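Local coordinates for effector protein Lem4 (lpg1101) (Legionella pneumophila subsp. pneumophila, PDB 6CGK) that acts as a membrane-associated protein tyrosine phosphatase, a translocated effector whose magnesium-binding haloacid dehalogenase domain carries the active site, at residues A[74-88]-A[188-202]. The protein carries 1 engineered substitution. Sequence-based numbering, arbitrary orientation.
Sequences AKNFLQDVNKLHPQV and WGEYFKEILTNCDIA
Phe77 and Trp188 bring helices 74-82 and 188-198 together at one end, their axes approaching to 9.7 Å and nearly parallel at 19°; Gln87 and Ala202 close the other end, beyond the first helix. Phe77 is a knob in a hole formed by Trp188, Tyr191, Phe192 and Ile195. With CG anti to the backbone N (chi1 177°), its ring reaches across so that Trp188 CE3 lies over the centre of one face, the two ring planes inclined at 44°, while Val81 CG2, one turn on in the same helix, lies over the rim of the opposite face. Ala74 CA sits over the indole five-membered ring, 3.9 Å from its centroid, a CH-pi contact; the side chain of Trp188 lies about 10 Å from the bound magnesium. Further along, Ile195 divides its branches: CD1 meets Val81 CG2 at 3.7 Å, and CG2 touches Leu84 CD1 and Val88 CG2. Phe192 turns its edge to Val81 CG2, and its CE1 lies 3.5 Å from Asp80 CB. Gln87, bent at chi2, lays its chain across Ile201 CG2. On one face of the parallel Rossmann-like sheet, where Phe77 also touches Leu151, shape and apolar burial, without a spanning hydrogen bond, join helix 74-82 and its following turn to helix 188-198 and the start of helix 200-206.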
# COMPACT_ATOMS: atom_id res chain seq x y z
N ALA A 74 -6.66 -4.88 7.78
CA ALA A 74 -5.60 -4.51 6.84
C ALA A 74 -4.25 -4.97 7.36
O ALA A 74 -3.39 -5.39 6.59
CB ALA A 74 -5.60 -2.99 6.62
N LYS A 75 -4.05 -4.87 8.68
CA LYS A 75 -2.85 -5.38 9.30
C LYS A 75 -2.68 -6.85 9.00
O LYS A 75 -1.62 -7.29 8.55
CB LYS A 75 -2.91 -5.15 10.80
CG LYS A 75 -1.85 -5.83 11.60
CD LYS A 75 -2.15 -5.63 13.09
CE LYS A 75 -0.96 -5.89 14.01
NZ LYS A 75 -0.44 -7.27 13.92
N ASN A 76 -3.72 -7.64 9.26
CA ASN A 76 -3.64 -9.08 9.02
C ASN A 76 -3.38 -9.36 7.54
O ASN A 76 -2.59 -10.25 7.20
CB ASN A 76 -4.92 -9.76 9.47
CG ASN A 76 -5.06 -9.79 10.97
OD1 ASN A 76 -4.08 -9.65 11.70
ND2 ASN A 76 -6.28 -9.99 11.43
N PHE A 77 -4.03 -8.61 6.65
CA PHE A 77 -3.81 -8.78 5.22
C PHE A 77 -2.34 -8.54 4.86
O PHE A 77 -1.72 -9.35 4.17
CB PHE A 77 -4.73 -7.84 4.43
CG PHE A 77 -4.54 -7.89 2.93
CD1 PHE A 77 -5.19 -8.84 2.17
CD2 PHE A 77 -3.72 -6.97 2.30
CE1 PHE A 77 -5.02 -8.89 0.79
CE2 PHE A 77 -3.55 -7.00 0.92
CZ PHE A 77 -4.20 -7.97 0.16
N LEU A 78 -1.77 -7.42 5.33
CA LEU A 78 -0.38 -7.13 5.00
C LEU A 78 0.54 -8.20 5.55
O LEU A 78 1.50 -8.62 4.88
CB LEU A 78 0.02 -5.77 5.54
CG LEU A 78 -0.68 -4.59 4.87
CD1 LEU A 78 -0.60 -3.29 5.71
CD2 LEU A 78 -0.08 -4.44 3.45
N GLN A 79 0.28 -8.66 6.78
CA GLN A 79 1.12 -9.70 7.35
C GLN A 79 0.99 -11.00 6.58
O GLN A 79 1.98 -11.70 6.36
CB GLN A 79 0.76 -9.88 8.82
CG GLN A 79 1.20 -8.71 9.67
CD GLN A 79 0.96 -8.93 11.14
OE1 GLN A 79 1.72 -8.43 11.96
NE2 GLN A 79 -0.11 -9.64 11.48
N ASP A 80 -0.23 -11.34 6.14
CA ASP A 80 -0.42 -12.57 5.38
C ASP A 80 0.24 -12.48 4.01
O ASP A 80 0.87 -13.45 3.55
CB ASP A 80 -1.91 -12.89 5.20
CG ASP A 80 -2.58 -13.39 6.47
OD1 ASP A 80 -1.89 -13.88 7.41
OD2 ASP A 80 -3.82 -13.29 6.52
N VAL A 81 0.05 -11.36 3.31
CA VAL A 81 0.60 -11.24 1.96
C VAL A 81 2.12 -11.13 2.01
O VAL A 81 2.81 -11.60 1.10
CB VAL A 81 -0.03 -10.03 1.22
CG1 VAL A 81 0.64 -9.83 -0.15
CG2 VAL A 81 -1.52 -10.25 1.02
N ASN A 82 2.68 -10.52 3.07
CA ASN A 82 4.14 -10.53 3.24
C ASN A 82 4.69 -11.94 3.19
O ASN A 82 5.81 -12.17 2.69
CB ASN A 82 4.51 -9.90 4.59
CG ASN A 82 4.71 -8.40 4.53
OD1 ASN A 82 4.91 -7.80 3.46
ND2 ASN A 82 4.65 -7.76 5.70
N LYS A 83 3.96 -12.92 3.73
CA LYS A 83 4.46 -14.29 3.73
C LYS A 83 4.45 -14.89 2.33
O LYS A 83 5.16 -15.88 2.10
CB LYS A 83 3.65 -15.17 4.69
CG LYS A 83 3.74 -14.75 6.19
CD LYS A 83 2.70 -15.49 7.06
CE LYS A 83 2.82 -15.22 8.56
NZ LYS A 83 2.07 -13.99 8.99
N LEU A 84 3.69 -14.32 1.39
CA LEU A 84 3.70 -14.81 0.01
C LEU A 84 4.84 -14.22 -0.80
O LEU A 84 4.95 -14.55 -1.99
CB LEU A 84 2.38 -14.48 -0.69
CG LEU A 84 1.10 -15.00 -0.04
CD1 LEU A 84 -0.08 -14.49 -0.86
CD2 LEU A 84 1.10 -16.52 0.04
N HIS A 85 5.65 -13.35 -0.22
CA HIS A 85 6.80 -12.82 -0.93
C HIS A 85 7.78 -13.96 -1.23
O HIS A 85 7.99 -14.83 -0.37
CB HIS A 85 7.47 -11.74 -0.08
CG HIS A 85 8.58 -11.01 -0.77
ND1 HIS A 85 9.89 -11.46 -0.76
CD2 HIS A 85 8.59 -9.85 -1.47
CE1 HIS A 85 10.64 -10.61 -1.43
NE2 HIS A 85 9.88 -9.63 -1.88
N PRO A 86 8.41 -13.98 -2.42
CA PRO A 86 8.38 -13.02 -3.53
C PRO A 86 7.36 -13.33 -4.61
O PRO A 86 7.37 -12.63 -5.63
CB PRO A 86 9.80 -13.13 -4.10
CG PRO A 86 10.13 -14.58 -3.92
CD PRO A 86 9.44 -15.02 -2.64
N GLN A 87 6.49 -14.33 -4.42
CA GLN A 87 5.51 -14.64 -5.46
C GLN A 87 4.53 -13.49 -5.68
O GLN A 87 4.00 -13.33 -6.79
CB GLN A 87 4.75 -15.92 -5.12
CG GLN A 87 5.40 -17.20 -5.63
CD GLN A 87 6.41 -17.78 -4.66
OE1 GLN A 87 6.49 -17.37 -3.50
NE2 GLN A 87 7.20 -18.74 -5.13
N VAL A 88 4.29 -12.68 -4.65
CA VAL A 88 3.42 -11.51 -4.71
C VAL A 88 4.17 -10.35 -4.07
O VAL A 88 4.80 -10.53 -3.03
CB VAL A 88 2.09 -11.76 -3.98
CG1 VAL A 88 1.17 -10.54 -4.07
CG2 VAL A 88 1.44 -13.04 -4.52
N TRP A 188 -10.69 -7.48 3.14
CA TRP A 188 -9.32 -7.98 2.95
C TRP A 188 -9.28 -9.50 2.90
O TRP A 188 -8.52 -10.08 2.10
CB TRP A 188 -8.42 -7.44 4.06
CG TRP A 188 -8.33 -5.95 4.03
CD1 TRP A 188 -8.92 -5.07 4.90
CD2 TRP A 188 -7.63 -5.15 3.07
NE1 TRP A 188 -8.62 -3.76 4.54
CE2 TRP A 188 -7.83 -3.79 3.42
CE3 TRP A 188 -6.84 -5.45 1.95
CZ2 TRP A 188 -7.27 -2.74 2.69
CZ3 TRP A 188 -6.29 -4.41 1.23
CH2 TRP A 188 -6.51 -3.07 1.60
N GLY A 189 -10.09 -10.17 3.71
CA GLY A 189 -10.13 -11.63 3.66
C GLY A 189 -10.53 -12.15 2.29
O GLY A 189 -9.95 -13.12 1.80
N GLU A 190 -11.53 -11.52 1.67
CA GLU A 190 -11.91 -11.89 0.31
C GLU A 190 -10.80 -11.57 -0.69
O GLU A 190 -10.59 -12.31 -1.66
CB GLU A 190 -13.20 -11.19 -0.09
CG GLU A 190 -14.42 -11.82 0.54
CD GLU A 190 -15.71 -11.12 0.16
OE1 GLU A 190 -16.56 -10.88 1.05
OE2 GLU A 190 -15.88 -10.80 -1.04
N TYR A 191 -10.08 -10.46 -0.48
CA TYR A 191 -8.99 -10.13 -1.40
C TYR A 191 -7.85 -11.12 -1.27
O TYR A 191 -7.17 -11.42 -2.26
CB TYR A 191 -8.47 -8.71 -1.16
CG TYR A 191 -9.55 -7.64 -1.09
CD1 TYR A 191 -10.82 -7.86 -1.62
CD2 TYR A 191 -9.31 -6.41 -0.46
CE1 TYR A 191 -11.81 -6.88 -1.54
CE2 TYR A 191 -10.29 -5.44 -0.39
CZ TYR A 191 -11.54 -5.68 -0.92
OH TYR A 191 -12.53 -4.72 -0.83
N PHE A 192 -7.60 -11.63 -0.06
CA PHE A 192 -6.61 -12.68 0.10
C PHE A 192 -7.02 -13.91 -0.68
O PHE A 192 -6.20 -14.55 -1.34
CB PHE A 192 -6.40 -13.01 1.58
CG PHE A 192 -5.18 -13.81 1.84
CD1 PHE A 192 -3.92 -13.23 1.77
CD2 PHE A 192 -5.27 -15.17 2.13
CE1 PHE A 192 -2.78 -13.98 1.99
CE2 PHE A 192 -4.13 -15.91 2.35
CZ PHE A 192 -2.89 -15.31 2.29
N LYS A 193 -8.31 -14.26 -0.62
CA LYS A 193 -8.78 -15.37 -1.42
C LYS A 193 -8.55 -15.10 -2.90
O LYS A 193 -8.17 -16.01 -3.65
CB LYS A 193 -10.26 -15.64 -1.11
CG LYS A 193 -10.85 -16.77 -1.93
CD LYS A 193 -12.32 -16.92 -1.67
CE LYS A 193 -12.61 -17.26 -0.22
NZ LYS A 193 -13.87 -18.03 -0.15
N GLU A 194 -8.75 -13.85 -3.34
CA GLU A 194 -8.55 -13.51 -4.75
C GLU A 194 -7.09 -13.69 -5.16
O GLU A 194 -6.81 -14.20 -6.26
CB GLU A 194 -9.00 -12.07 -5.02
CG GLU A 194 -10.51 -11.79 -4.84
CD GLU A 194 -10.90 -10.34 -5.20
OE1 GLU A 194 -10.01 -9.45 -5.21
OE2 GLU A 194 -12.10 -10.10 -5.45
N ILE A 195 -6.14 -13.27 -4.32
CA ILE A 195 -4.74 -13.53 -4.62
C ILE A 195 -4.50 -15.02 -4.81
O ILE A 195 -3.99 -15.46 -5.85
CB ILE A 195 -3.83 -12.97 -3.52
CG1 ILE A 195 -3.90 -11.45 -3.47
CG2 ILE A 195 -2.40 -13.42 -3.75
CD1 ILE A 195 -3.25 -10.86 -2.21
N LEU A 196 -4.88 -15.82 -3.82
CA LEU A 196 -4.59 -17.26 -3.88
C LEU A 196 -5.29 -17.92 -5.05
O LEU A 196 -4.75 -18.86 -5.66
CB LEU A 196 -5.01 -17.94 -2.57
CG LEU A 196 -4.25 -17.57 -1.30
CD1 LEU A 196 -4.67 -18.50 -0.17
CD2 LEU A 196 -2.76 -17.64 -1.52
N THR A 197 -6.51 -17.47 -5.37
CA THR A 197 -7.26 -18.04 -6.49
C THR A 197 -6.63 -17.71 -7.84
O THR A 197 -6.81 -18.46 -8.80
CB THR A 197 -8.71 -17.54 -6.48
OG1 THR A 197 -9.33 -17.89 -5.24
CG2 THR A 197 -9.49 -18.17 -7.62
N ASN A 198 -5.89 -16.60 -7.94
CA ASN A 198 -5.35 -16.16 -9.22
C ASN A 198 -3.84 -16.28 -9.34
O ASN A 198 -3.29 -15.93 -10.38
CB ASN A 198 -5.76 -14.71 -9.49
CG ASN A 198 -7.25 -14.55 -9.70
OD1 ASN A 198 -7.75 -14.71 -10.81
ND2 ASN A 198 -7.97 -14.24 -8.63
N CYS A 199 -3.14 -16.73 -8.30
CA CYS A 199 -1.67 -16.81 -8.31
C CYS A 199 -1.29 -18.24 -7.94
O CYS A 199 -1.13 -18.57 -6.76
CB CYS A 199 -1.04 -15.80 -7.36
SG CYS A 199 -1.42 -14.05 -7.70
N ASP A 200 -1.10 -19.08 -8.97
CA ASP A 200 -0.87 -20.50 -8.74
C ASP A 200 0.35 -20.74 -7.86
O ASP A 200 0.30 -21.53 -6.91
CB ASP A 200 -0.71 -21.21 -10.09
N ILE A 201 1.47 -20.08 -8.16
CA ILE A 201 2.68 -20.37 -7.41
C ILE A 201 2.56 -19.81 -6.00
O ILE A 201 3.13 -20.37 -5.05
CB ILE A 201 3.93 -19.81 -8.12
CG1 ILE A 201 3.89 -20.17 -9.61
CG2 ILE A 201 5.19 -20.36 -7.45
CD1 ILE A 201 3.84 -21.66 -9.88
N ALA A 202 1.83 -18.71 -5.84
CA ALA A 202 1.53 -18.22 -4.50
C ALA A 202 0.87 -19.31 -3.66
O ALA A 202 1.34 -19.64 -2.56
CB ALA A 202 0.64 -16.98 -4.57